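Local structure of Alr4995 protein (Nostoc sp., 6LRF) at residues E141-P146 against V283-I288; Y147-L152 against A279-E284; D305-T310 against S348-L353; P497-T502 against T678-F683. The protein probably acts as a bifunctional enzyme, an arginine dihydrolase that forms ornithine and an ornithine cyclodeaminase that turns ornithine into proline. All coordinates share one frame; numbering follows the deposited sequence.

Contact 1 of 4, residues E141-P146 against V283-I288; sequences ELDSHP and VESRII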
loop_
_atom_site.group_PDB
_atom_site.type_symbol
_atom_site.label_atom_id
_atom_site.label_comp_id
_atom_site.label_asym_id
_atom_site.label_seq_id
_atom_site.Cartn_x
_atom_site.Cartn_y
_atom_site.Cartn_z
ATOM N N GLU B 141 18.238 -16.053 37.088
ATOM C CA GLU B 141 19.261 -15.298 36.378
ATOM C C GLU B 141 20.338 -16.187 35.795
ATOM O O GLU B 141 20.740 -17.194 36.396
ATOM C CB GLU B 141 19.916 -14.290 37.319
ATOM C CG GLU B 141 19.041 -13.115 37.670
ATOM C CD GLU B 141 19.062 -12.018 36.610
ATOM O OE1 GLU B 141 19.997 -11.996 35.773
ATOM O OE2 GLU B 141 18.141 -11.173 36.629
ATOM N N LEU B 142 20.814 -15.790 34.628
ATOM C CA LEU B 142 21.887 -16.478 33.931
ATOM C C LEU B 142 23.113 -16.623 34.826
ATOM O O LEU B 142 23.782 -17.671 34.839
ATOM C CB LEU B 142 22.236 -15.712 32.648
ATOM C CG LEU B 142 23.402 -16.263 31.830
ATOM C CD1 LEU B 142 23.134 -17.717 31.445
ATOM C CD2 LEU B 142 23.610 -15.379 30.581
ATOM N N ASP B 143 23.385 -15.586 35.610
ATOM C CA ASP B 143 24.539 -15.598 36.504
ATOM C C ASP B 143 24.450 -16.600 37.687
ATOM O O ASP B 143 25.441 -16.827 38.375
ATOM C CB ASP B 143 24.767 -14.194 37.046
ATOM C CG ASP B 143 25.468 -13.288 36.046
ATOM O OD1 ASP B 143 25.957 -13.804 35.015
ATOM O OD2 ASP B 143 25.539 -12.062 36.301
ATOM N N SER B 144 23.285 -17.182 37.939
ATOM C CA SER B 144 23.202 -18.202 38.986
ATOM C C SER B 144 23.805 -19.536 38.531
ATOM O O SER B 144 24.166 -20.380 39.355
ATOM C CB SER B 144 21.751 -18.415 39.437
ATOM O OG SER B 144 20.963 -19.024 38.416
ATOM N N HIS B 145 23.935 -19.727 37.224
ATOM C CA HIS B 145 24.288 -21.035 36.711
ATOM C C HIS B 145 25.705 -21.478 37.104
ATOM O O HIS B 145 25.897 -22.658 37.424
ATOM C CB HIS B 145 24.088 -21.077 35.187
ATOM C CG HIS B 145 22.654 -20.927 34.778
ATOM N ND1 HIS B 145 22.220 -21.074 33.477
ATOM C CD2 HIS B 145 21.546 -20.664 35.512
ATOM C CE1 HIS B 145 20.912 -20.888 33.428
ATOM N NE2 HIS B 145 20.478 -20.647 34.650
ATOM N N PRO B 146 26.693 -20.564 37.095
ATOM C CA PRO B 146 28.011 -21.015 37.578
ATOM C C PRO B 146 28.045 -21.442 39.058
ATOM O O PRO B 146 28.893 -22.245 39.434
ATOM C CB PRO B 146 28.905 -19.786 37.376
ATOM C CG PRO B 146 28.228 -19.026 36.234
ATOM C CD PRO B 146 26.760 -19.209 36.506
ATOM N N VAL B 283 28.837 -20.632 30.762
ATOM C CA VAL B 283 28.548 -19.219 30.960
ATOM C C VAL B 283 29.852 -18.425 31.016
ATOM O O VAL B 283 30.807 -18.807 31.707
ATOM C CB VAL B 283 27.721 -18.997 32.243
ATOM C CG1 VAL B 283 27.458 -17.513 32.476
ATOM C CG2 VAL B 283 26.408 -19.779 32.155
ATOM N N GLU B 284 29.892 -17.339 30.247
ATOM C CA GLU B 284 31.046 -16.444 30.185
ATOM C C GLU B 284 30.684 -15.019 30.592
ATOM O O GLU B 284 29.537 -14.598 30.471
ATOM C CB GLU B 284 31.629 -16.409 28.779
ATOM C CG GLU B 284 32.358 -17.649 28.375
ATOM C CD GLU B 284 32.942 -17.520 26.986
ATOM O OE1 GLU B 284 32.708 -16.468 26.338
ATOM O OE2 GLU B 284 33.648 -18.452 26.553
ATOM N N SER B 285 31.688 -14.285 31.052
ATOM C CA SER B 285 31.507 -12.938 31.558
ATOM C C SER B 285 32.641 -12.069 31.082
ATOM O O SER B 285 33.758 -12.542 30.892
ATOM C CB SER B 285 31.450 -12.926 33.082
ATOM O OG SER B 285 30.118 -13.093 33.527
ATOM N N ARG B 286 32.338 -10.787 30.912
ATOM C CA ARG B 286 33.275 -9.827 30.366
ATOM C C ARG B 286 32.825 -8.442 30.810
ATOM O O ARG B 286 31.647 -8.117 30.737
ATOM C CB ARG B 286 33.313 -9.946 28.844
ATOM C CG ARG B 286 34.390 -9.157 28.150
ATOM C CD ARG B 286 34.572 -9.688 26.747
ATOM N NE ARG B 286 35.300 -8.758 25.890
ATOM C CZ ARG B 286 35.792 -9.086 24.698
ATOM N NH1 ARG B 286 35.639 -10.325 24.250
ATOM N NH2 ARG B 286 36.442 -8.183 23.959
ATOM N N ILE B 287 33.743 -7.627 31.303
ATOM C CA ILE B 287 33.375 -6.267 31.640
ATOM C C ILE B 287 33.712 -5.357 30.451
ATOM O O ILE B 287 34.803 -5.421 29.893
ATOM C CB ILE B 287 34.077 -5.791 32.923
ATOM C CG1 ILE B 287 33.510 -6.540 34.137
ATOM C CG2 ILE B 287 33.909 -4.282 33.110
ATOM C CD1 ILE B 287 34.218 -6.221 35.456
ATOM N N ILE B 288 32.750 -4.551 30.026
ATOM C CA ILE B 288 33.006 -3.609 28.945
ATOM C C ILE B 288 32.851 -2.181 29.463
ATOM O O ILE B 288 32.217 -1.944 30.491
ATOM C CB ILE B 288 32.068 -3.852 27.739
ATOM C CG1 ILE B 288 30.606 -3.758 28.164
ATOM C CG2 ILE B 288 32.346 -5.200 27.101
ATOM C CD1 ILE B 288 29.944 -2.441 27.793
#

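Contact 2 of 4, residues Y147-L152 against A279-E284; sequences YLAKWL and ANVYVE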
loop_
_atom_site.group_PDB
_atom_site.type_symbol
_atom_site.label_atom_id
_atom_site.label_comp_id
_atom_site.label_asym_id
_atom_site.label_seq_id
_atom_site.Cartn_x
_atom_site.Cartn_y
_atom_site.Cartn_z
ATOM N N TYR B 147 27.156 -20.892 39.878
ATOM C CA TYR B 147 27.064 -21.274 41.280
ATOM C C TYR B 147 26.552 -22.696 41.384
ATOM O O TYR B 147 27.041 -23.491 42.195
ATOM C CB TYR B 147 26.139 -20.322 42.039
ATOM C CG TYR B 147 26.723 -18.950 42.303
ATOM C CD1 TYR B 147 27.438 -18.690 43.463
ATOM C CD2 TYR B 147 26.536 -17.906 41.401
ATOM C CE1 TYR B 147 27.970 -17.421 43.712
ATOM C CE2 TYR B 147 27.061 -16.641 41.639
ATOM C CZ TYR B 147 27.773 -16.407 42.798
ATOM O OH TYR B 147 28.289 -15.157 43.044
ATOM N N LEU B 148 25.566 -23.015 40.550
ATOM C CA LEU B 148 24.987 -24.341 40.553
ATOM C C LEU B 148 26.063 -25.363 40.231
ATOM O O LEU B 148 26.142 -26.437 40.843
ATOM C CB LEU B 148 23.859 -24.446 39.538
ATOM C CG LEU B 148 22.760 -23.410 39.629
ATOM C CD1 LEU B 148 21.705 -23.731 38.584
ATOM C CD2 LEU B 148 22.167 -23.423 41.017
ATOM N N ALA B 149 26.891 -25.015 39.256
ATOM C CA ALA B 149 27.890 -25.933 38.752
ATOM C C ALA B 149 28.959 -26.191 39.817
ATOM O O ALA B 149 29.354 -27.327 40.049
ATOM C CB ALA B 149 28.509 -25.378 37.499
ATOM N N LYS B 150 29.419 -25.114 40.441
ATOM C CA LYS B 150 30.456 -25.149 41.476
ATOM C C LYS B 150 29.985 -25.887 42.732
ATOM O O LYS B 150 30.696 -26.722 43.272
ATOM C CB LYS B 150 30.868 -23.716 41.828
ATOM C CG LYS B 150 31.901 -23.595 42.927
ATOM C CD LYS B 150 32.287 -22.135 43.180
ATOM C CE LYS B 150 31.096 -21.308 43.658
ATOM N NZ LYS B 150 31.537 -19.976 44.172
ATOM N N TRP B 151 28.770 -25.588 43.172
ATOM C CA TRP B 151 28.235 -26.137 44.414
ATOM C C TRP B 151 27.674 -27.542 44.287
ATOM O O TRP B 151 27.641 -28.290 45.271
ATOM C CB TRP B 151 27.142 -25.227 44.955
ATOM C CG TRP B 151 27.649 -23.963 45.545
ATOM C CD1 TRP B 151 28.911 -23.718 46.021
ATOM C CD2 TRP B 151 26.904 -22.765 45.750
ATOM N NE1 TRP B 151 28.992 -22.432 46.509
ATOM C CE2 TRP B 151 27.769 -21.831 46.360
ATOM C CE3 TRP B 151 25.586 -22.383 45.471
ATOM C CZ2 TRP B 151 27.358 -20.547 46.695
ATOM C CZ3 TRP B 151 25.179 -21.110 45.819
ATOM C CH2 TRP B 151 26.063 -20.208 46.420
ATOM N N LEU B 152 27.195 -27.909 43.102
ATOM C CA LEU B 152 26.672 -29.257 42.952
ATOM C C LEU B 152 27.668 -30.151 42.218
ATOM O O LEU B 152 27.406 -31.335 42.023
ATOM C CB LEU B 152 25.325 -29.244 42.242
ATOM C CG LEU B 152 24.206 -28.462 42.937
ATOM C CD1 LEU B 152 22.933 -28.629 42.172
ATOM C CD2 LEU B 152 23.988 -28.908 44.379
ATOM N N ALA B 279 32.030 -30.196 38.035
ATOM C CA ALA B 279 31.675 -28.826 37.692
ATOM C C ALA B 279 32.147 -28.440 36.300
ATOM O O ALA B 279 33.335 -28.528 35.975
ATOM C CB ALA B 279 32.255 -27.859 38.713
ATOM N N ASN B 280 31.200 -28.006 35.481
ATOM C CA ASN B 280 31.536 -27.418 34.198
ATOM C C ASN B 280 30.548 -26.311 33.833
ATOM O O ASN B 280 29.339 -26.545 33.818
ATOM C CB ASN B 280 31.556 -28.495 33.129
ATOM C CG ASN B 280 32.291 -28.064 31.905
ATOM O OD1 ASN B 280 33.313 -27.376 31.993
ATOM N ND2 ASN B 280 31.771 -28.442 30.741
ATOM N N VAL B 281 31.061 -25.106 33.569
ATOM C CA VAL B 281 30.205 -23.980 33.175
ATOM C C VAL B 281 30.571 -23.494 31.768
ATOM O O VAL B 281 31.753 -23.406 31.420
ATOM C CB VAL B 281 30.289 -22.770 34.185
ATOM C CG1 VAL B 281 30.473 -23.253 35.612
ATOM C CG2 VAL B 281 31.403 -21.789 33.833
ATOM N N TYR B 282 29.559 -23.192 30.956
ATOM C CA TYR B 282 29.810 -22.565 29.658
ATOM C C TYR B 282 29.507 -21.069 29.697
ATOM O O TYR B 282 29.887 -20.322 28.787
ATOM C CB TYR B 282 29.001 -23.254 28.558
ATOM C CG TYR B 282 29.352 -24.711 28.411
ATOM C CD1 TYR B 282 30.448 -25.112 27.658
ATOM C CD2 TYR B 282 28.607 -25.683 29.049
ATOM C CE1 TYR B 282 30.781 -26.453 27.532
ATOM C CE2 TYR B 282 28.930 -27.021 28.932
ATOM C CZ TYR B 282 30.016 -27.402 28.173
ATOM O OH TYR B 282 30.328 -28.745 28.059
ATOM N N VAL B 283 28.837 -20.632 30.762
ATOM C CA VAL B 283 28.548 -19.219 30.960
ATOM C C VAL B 283 29.852 -18.425 31.016
ATOM O O VAL B 283 30.807 -18.807 31.707
ATOM C CB VAL B 283 27.721 -18.997 32.243
ATOM C CG1 VAL B 283 27.458 -17.513 32.476
ATOM C CG2 VAL B 283 26.408 -19.779 32.155
ATOM N N GLU B 284 29.892 -17.339 30.247
ATOM C CA GLU B 284 31.046 -16.444 30.185
ATOM C C GLU B 284 30.684 -15.019 30.592
ATOM O O GLU B 284 29.537 -14.598 30.471
ATOM C CB GLU B 284 31.629 -16.409 28.779
ATOM C CG GLU B 284 32.358 -17.649 28.375
ATOM C CD GLU B 284 32.942 -17.520 26.986
ATOM O OE1 GLU B 284 32.708 -16.468 26.338
ATOM O OE2 GLU B 284 33.648 -18.452 26.553
#

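Contact 3 of 4, residues D305-T310 against S348-L353; sequences DMIVDT and SLLIDL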
loop_
_atom_site.group_PDB
_atom_site.type_symbol
_atom_site.label_atom_id
_atom_site.label_comp_id
_atom_site.label_asym_id
_atom_site.label_seq_id
_atom_site.Cartn_x
_atom_site.Cartn_y
_atom_site.Cartn_z
ATOM N N ASP B 305 19.757 -3.386 25.521
ATOM C CA ASP B 305 18.760 -4.099 24.719
ATOM C C ASP B 305 19.339 -5.208 23.858
ATOM O O ASP B 305 18.768 -6.294 23.764
ATOM C CB ASP B 305 18.007 -3.119 23.807
ATOM C CG ASP B 305 16.824 -2.478 24.501
ATOM O OD1 ASP B 305 16.942 -2.167 25.707
ATOM O OD2 ASP B 305 15.770 -2.300 23.847
HETATM N N MSE B 306 20.450 -4.918 23.202
HETATM C CA MSE B 306 21.125 -5.916 22.386
HETATM C C MSE B 306 21.611 -7.092 23.206
HETATM O O MSE B 306 21.471 -8.225 22.788
HETATM C CB MSE B 306 22.316 -5.307 21.658
HETATM C CG MSE B 306 21.932 -4.531 20.433
HETATM SE SE MSE B 306 23.438 -3.447 19.811
HETATM C CE MSE B 306 22.663 -2.904 18.082
ATOM N N ILE B 307 22.236 -6.803 24.340
ATOM C CA ILE B 307 22.717 -7.839 25.236
ATOM C C ILE B 307 21.582 -8.826 25.557
ATOM O O ILE B 307 21.682 -10.020 25.253
ATOM C CB ILE B 307 23.292 -7.214 26.533
ATOM C CG1 ILE B 307 24.544 -6.389 26.209
ATOM C CG2 ILE B 307 23.586 -8.296 27.559
ATOM C CD1 ILE B 307 25.159 -5.658 27.400
ATOM N N VAL B 308 20.472 -8.324 26.093
ATOM C CA VAL B 308 19.360 -9.200 26.492
ATOM C C VAL B 308 18.650 -9.877 25.305
ATOM O O VAL B 308 18.272 -11.059 25.382
ATOM C CB VAL B 308 18.315 -8.424 27.331
ATOM C CG1 VAL B 308 17.125 -9.305 27.666
ATOM C CG2 VAL B 308 18.952 -7.896 28.591
ATOM N N ASP B 309 18.476 -9.144 24.209
ATOM C CA ASP B 309 17.762 -9.691 23.053
ATOM C C ASP B 309 18.516 -10.834 22.392
ATOM O O ASP B 309 17.900 -11.760 21.869
ATOM C CB ASP B 309 17.484 -8.593 22.020
ATOM C CG ASP B 309 16.303 -7.710 22.412
ATOM O OD1 ASP B 309 15.795 -7.856 23.548
ATOM O OD2 ASP B 309 15.883 -6.863 21.594
ATOM N N THR B 310 19.846 -10.756 22.424
ATOM C CA THR B 310 20.723 -11.765 21.819
ATOM C C THR B 310 20.877 -13.019 22.707
ATOM O O THR B 310 21.306 -14.081 22.244
ATOM C CB THR B 310 22.114 -11.154 21.525
ATOM O OG1 THR B 310 21.953 -9.961 20.741
ATOM C CG2 THR B 310 23.016 -12.131 20.768
ATOM N N SER B 348 30.192 -8.502 19.105
ATOM C CA SER B 348 30.160 -7.965 17.745
ATOM C C SER B 348 29.196 -6.786 17.640
ATOM O O SER B 348 29.500 -5.784 17.007
ATOM C CB SER B 348 29.762 -9.042 16.731
ATOM O OG SER B 348 30.779 -10.022 16.620
ATOM N N LEU B 349 28.039 -6.898 18.275
ATOM C CA LEU B 349 27.082 -5.800 18.256
ATOM C C LEU B 349 27.618 -4.601 19.066
ATOM O O LEU B 349 27.542 -3.447 18.623
ATOM C CB LEU B 349 25.723 -6.279 18.781
ATOM C CG LEU B 349 25.046 -7.362 17.921
ATOM C CD1 LEU B 349 23.909 -8.078 18.663
ATOM C CD2 LEU B 349 24.526 -6.782 16.601
ATOM N N LEU B 350 28.197 -4.871 20.234
ATOM C CA LEU B 350 28.679 -3.804 21.106
ATOM C C LEU B 350 29.885 -3.052 20.530
ATOM O O LEU B 350 30.054 -1.851 20.769
ATOM C CB LEU B 350 29.045 -4.364 22.470
ATOM C CG LEU B 350 27.868 -4.832 23.324
ATOM C CD1 LEU B 350 28.350 -5.344 24.688
ATOM C CD2 LEU B 350 26.857 -3.704 23.472
ATOM N N ILE B 351 30.729 -3.770 19.796
ATOM C CA ILE B 351 31.882 -3.165 19.139
ATOM C C ILE B 351 31.445 -1.977 18.261
ATOM O O ILE B 351 32.063 -0.909 18.293
ATOM C CB ILE B 351 32.653 -4.214 18.311
ATOM C CG1 ILE B 351 33.532 -5.056 19.234
ATOM C CG2 ILE B 351 33.545 -3.550 17.265
ATOM C CD1 ILE B 351 34.123 -6.285 18.558
ATOM N N ASP B 352 30.356 -2.153 17.519
ATOM C CA ASP B 352 29.796 -1.077 16.698
ATOM C C ASP B 352 29.292 0.126 17.495
ATOM O O ASP B 352 29.305 1.256 17.008
ATOM C CB ASP B 352 28.663 -1.625 15.844
ATOM C CG ASP B 352 29.145 -2.661 14.860
ATOM O OD1 ASP B 352 28.375 -3.597 14.555
ATOM O OD2 ASP B 352 30.307 -2.533 14.397
ATOM N N LEU B 353 28.844 -0.108 18.718
ATOM C CA LEU B 353 28.412 0.998 19.565
ATOM C C LEU B 353 29.599 1.683 20.225
ATOM O O LEU B 353 29.434 2.664 20.950
ATOM C CB LEU B 353 27.430 0.516 20.636
ATOM C CG LEU B 353 25.952 0.431 20.260
ATOM C CD1 LEU B 353 25.772 -0.321 18.966
ATOM C CD2 LEU B 353 25.171 -0.241 21.384
#

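Contact 4 of 4, residues P497-T502 against T678-F683; sequences PVVIHT and TDVGLF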
loop_
_atom_site.group_PDB
_atom_site.type_symbol
_atom_site.label_atom_id
_atom_site.label_comp_id
_atom_site.label_asym_id
_atom_site.label_seq_id
_atom_site.Cartn_x
_atom_site.Cartn_y
_atom_site.Cartn_z
ATOM N N PRO B 497 13.119 -15.417 -1.031
ATOM C CA PRO B 497 13.382 -15.520 0.421
ATOM C C PRO B 497 12.149 -15.299 1.293
ATOM O O PRO B 497 12.057 -15.892 2.361
ATOM C CB PRO B 497 14.411 -14.412 0.676
ATOM C CG PRO B 497 15.053 -14.186 -0.616
ATOM C CD PRO B 497 14.004 -14.433 -1.673
ATOM N N VAL B 498 11.203 -14.486 0.836
ATOM C CA VAL B 498 9.990 -14.240 1.610
ATOM C C VAL B 498 9.227 -15.541 1.889
ATOM O O VAL B 498 8.463 -15.633 2.856
ATOM C CB VAL B 498 9.104 -13.201 0.891
ATOM C CG1 VAL B 498 7.731 -13.131 1.506
ATOM C CG2 VAL B 498 9.777 -11.846 0.975
ATOM N N VAL B 499 9.468 -16.568 1.080
ATOM C CA VAL B 499 8.925 -17.889 1.381
ATOM C C VAL B 499 9.438 -18.401 2.743
ATOM O O VAL B 499 8.675 -18.930 3.556
ATOM C CB VAL B 499 9.285 -18.918 0.292
ATOM C CG1 VAL B 499 8.841 -20.335 0.711
ATOM C CG2 VAL B 499 8.664 -18.524 -1.047
ATOM N N ILE B 500 10.737 -18.242 2.988
ATOM C CA ILE B 500 11.333 -18.682 4.246
ATOM C C ILE B 500 10.855 -17.808 5.400
ATOM O O ILE B 500 10.395 -18.306 6.417
ATOM C CB ILE B 500 12.869 -18.640 4.174
ATOM C CG1 ILE B 500 13.351 -19.468 2.984
ATOM C CG2 ILE B 500 13.464 -19.158 5.447
ATOM C CD1 ILE B 500 12.802 -20.896 3.011
ATOM N N HIS B 501 10.951 -16.497 5.216
ATOM C CA HIS B 501 10.543 -15.524 6.231
ATOM C C HIS B 501 9.115 -15.681 6.756
ATOM O O HIS B 501 8.852 -15.387 7.922
ATOM C CB HIS B 501 10.713 -14.119 5.671
ATOM C CG HIS B 501 12.124 -13.802 5.297
ATOM N ND1 HIS B 501 12.456 -12.830 4.376
ATOM C CD2 HIS B 501 13.293 -14.349 5.708
ATOM C CE1 HIS B 501 13.771 -12.780 4.249
ATOM N NE2 HIS B 501 14.301 -13.691 5.046
ATOM N N THR B 502 8.193 -16.134 5.911
ATOM C CA THR B 502 6.793 -16.192 6.311
ATOM C C THR B 502 6.453 -17.566 6.859
ATOM O O THR B 502 5.304 -17.867 7.167
ATOM C CB THR B 502 5.865 -15.859 5.129
ATOM O OG1 THR B 502 6.150 -16.749 4.045
ATOM C CG2 THR B 502 6.103 -14.448 4.663
ATOM N N THR B 678 -1.167 -11.774 -1.127
ATOM C CA THR B 678 -1.312 -12.348 0.194
ATOM C C THR B 678 0.044 -12.798 0.727
ATOM O O THR B 678 1.063 -12.728 0.033
ATOM C CB THR B 678 -2.313 -13.533 0.168
ATOM O OG1 THR B 678 -2.760 -13.835 1.495
ATOM C CG2 THR B 678 -1.700 -14.776 -0.476
ATOM N N ASP B 679 0.051 -13.211 1.984
ATOM C CA ASP B 679 1.218 -13.808 2.610
ATOM C C ASP B 679 1.470 -15.164 1.962
ATOM O O ASP B 679 0.573 -16.019 1.965
ATOM C CB ASP B 679 0.977 -13.956 4.116
ATOM C CG ASP B 679 2.142 -14.600 4.844
ATOM O OD1 ASP B 679 2.448 -15.784 4.557
ATOM O OD2 ASP B 679 2.725 -13.935 5.734
ATOM N N VAL B 680 2.676 -15.382 1.435
ATOM C CA VAL B 680 2.927 -16.605 0.677
ATOM C C VAL B 680 3.001 -17.814 1.613
ATOM O O VAL B 680 2.682 -18.947 1.224
ATOM C CB VAL B 680 4.220 -16.493 -0.187
ATOM C CG1 VAL B 680 5.457 -16.454 0.691
ATOM C CG2 VAL B 680 4.315 -17.649 -1.146
ATOM N N GLY B 681 3.393 -17.579 2.862
ATOM C CA GLY B 681 3.377 -18.648 3.848
ATOM C C GLY B 681 1.947 -19.036 4.174
ATOM O O GLY B 681 1.628 -20.221 4.316
ATOM N N LEU B 682 1.082 -18.036 4.292
ATOM C CA LEU B 682 -0.347 -18.304 4.434
ATOM C C LEU B 682 -0.825 -19.153 3.255
ATOM O O LEU B 682 -1.483 -20.188 3.442
ATOM C CB LEU B 682 -1.155 -17.000 4.510
ATOM C CG LEU B 682 -2.681 -17.206 4.507
ATOM C CD1 LEU B 682 -3.107 -18.173 5.616
ATOM C CD2 LEU B 682 -3.410 -15.893 4.655
ATOM N N PHE B 683 -0.476 -18.707 2.044
ATOM C CA PHE B 683 -0.867 -19.402 0.815
ATOM C C PHE B 683 -0.416 -20.853 0.840
ATOM O O PHE B 683 -1.203 -21.763 0.569
ATOM C CB PHE B 683 -0.296 -18.690 -0.424
ATOM C CG PHE B 683 -0.651 -19.359 -1.728
ATOM C CD1 PHE B 683 -1.798 -18.998 -2.414
ATOM C CD2 PHE B 683 0.158 -20.361 -2.263
ATOM C CE1 PHE B 683 -2.129 -19.615 -3.607
ATOM C CE2 PHE B 683 -0.174 -20.981 -3.456
ATOM C CZ PHE B 683 -1.320 -20.606 -4.127
#

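Contact 1 of 4, residues E141-P146 against V283-I288
V283 packs on the turn and first residues of helix 145-152, where it meets L142, H145 and P146. Its CB lies against the proline ring, 4.0 Å from P146 CG. The first methyl stays on the same ring: V283 CG1 is 4.1 Å from P146 CG. This methyl is anti to the backbone N of V283 (chi1 178°). The second branch is therefore turned to the other two partners. V283 CG2 is 3.9 Å from L142 CD1 and 4.0 Å from H145 CB. L142 and V283 run alongside one another, pointing opposite ways, and the proline ring lies across the valine. Strand 280-292 belongs to a mixed six-stranded sheet. On one side it pairs with strand 155-160 and on the other with strand 329-337, so V283 joins the helix to this sheet near the start of the strand. The polar link is indirect. D143 OD1 and S285 OG both hydrogen-bond to S336 OG on strand 329-337. D143 OD2 forms salt bridges with K334 and with R325 of the second subunit. The H145 ring hydrogen-bonds S158 through ND1 and the carbonyl of G135 through NE2.

Contact 2 of 4, residues Y147-L152 against A279-E284
A149 makes most of the contact from helix 145-152, touching A279, N280 and V281. The apolar part is one methyl pair. A149 CB and V281 CG1 are 3.5 Å apart, tighter than usual for two carbons. V281 CG1 lies beside its own backbone N, but its chi1 of -35° is rotated well off a staggered position. This twist and the short contact suggest a cramped fit. Backbone carbonyls make the next group. The methyl of A279 sits on the helix carbonyl, with A279 CB 3.2 Å from A149 O. In the other direction A149 CB comes 3.9 Å from N280 O. Apart from the carbonyls there is a plain carbon contact, A279 CB lying 4.3 Å from K150 CA. The two backbones run close here, with A149 CA and A279 CA 4.9 Å apart. Helix 145-152 links strands 132-136 and 155-160, which are parallel neighbours in the mixed sheet, so it is the helix of a beta-alpha-beta crossover. The chain at 279-281 runs past it and pairs alongside strand 155-160. Hydrogen bonds outside the pair fix that course. The backbone of N280 bonds with I154 and V156, and A279 N with D153 OD1. Y282 OH bonds to E155 OE2. Aromatic packing holds the far side of the helix. The W151 ring stacks on Y109, and Y147 CD1 lies 3.5 Å above the plane of the W151 ring, toward its rim.

Contact 3 of 4, residues D305-T310 against S348-L353
Helices 299-310 and 340-352 meet here nearly antiparallel, their local axes 10.2 Å apart at an angle of 167°, with M306 nearest L349. M306, a selenomethionine in the crystal, reaches across. Its CG lies anti to the carbonyl carbon (chi1 -79°) and the chain is extended beyond it, which carries the selenium over to the other helix. M306 SE is 3.8 Å from L349 CB. It also lies 4.0 Å from L353 CD2, between the two leucines. The terminal methyl meets L353 too, with M306 CE 4.1 Å from L353 CD1. Nearer the sheet, I307 and L350 cross at about a right angle, and the ends of their chains meet, I307 CD1 to L350 CD1 at 4.2 Å. The two helices and strands 280-292, 313-320 and 329-337 follow one another as strand, helix, strand, strand, helix, with strand 329-337 central and antiparallel to the other two. This order recalls the first five elements of the ferredoxin-like fold. I307 also packs on F314 of strand 313-320. T310 completes the interface through its oxygen, with T310 OG1 3.4 Å from L349 CD1. The same hydroxyl donates to M306 O at 2.7 Å. That carbonyl also takes T310 N, and the two donors come from opposite faces of its plane. Replacing T310 by an alanine would probably take the hydroxyl bond from M306 O and open a gap beside L349 CD1. R160 hydrogen-bonds the carbonyl of D309, and R449 that of L353.

Contact 4 of 4, residues P497-T502 against T678-F683
T502 overlaps the D679 carboxylate with its CB and methyl, the two side chains coming from opposite directions. T502 CB is 3.5 Å from D679 OD1, and T502 CG2 is 3.6 Å from D679 OD2. The T502 hydroxyl is turned back by a chi1 of 56°, between backbone N and carbonyl carbon. It donates to V498 O at 2.8 Å, in the carbonyl plane, and that oxygen also accepts T502 N. The same hydroxyl rests on the second helix, with T502 OG1 3.4 Å from V680 CG1. This methyl of V680 touches both valines of the short helix, 4.1 Å from V498 CG1 and 4.2 Å from V499 CG2. G681 brings its backbone close to T502, with T502 CA and G681 CA 4.9 Å apart. D679 is the N-cap of helix 680-694. Its OD1 accepts from L682 N at 2.6 Å and 158°, on the anti side and 34° out of the carboxylate plane. The helix start would probably stabilise the negative charge. D679 OD2 takes the backbone N of E467 in the third subunit. With an alanine here, L682 N would probably lose its cap, E467 of that subunit its acceptor, and T502 its cover. This C-terminal part has a Rossmann-type fold around a parallel sheet of six strands. Helix 498-501 follows its strand 491-495, and helix 680-694 follows its outermost strand 673-677. V680 packs on V655 of strand 651-656, and F683 touches V653 and V655 of that strand and V474 of helix 467-486.

From the N terminus, the chain passes the turn and helix at 141-152 and returns to it at 279-288. Contacts 1 and 2 start on adjacent stretches and end on overlapping ones, so contact 2 lies almost within the loop of contact 1. The two share V283 and E284 and touch, P146 CA 3.9 Å from V281 CG1. Both tie helix 145-152 to strand 280-292. Contact 3 closes a shorter loop, joining helices 299-310 and 340-352, with its centre about 15 Å from that of contact 1. Contact 4 closes a long loop in the Rossmann-type part, joining helix 498-501 to helix 680-694, its centre about 29 Å from that of contact 3. No two contacts cross along the chain.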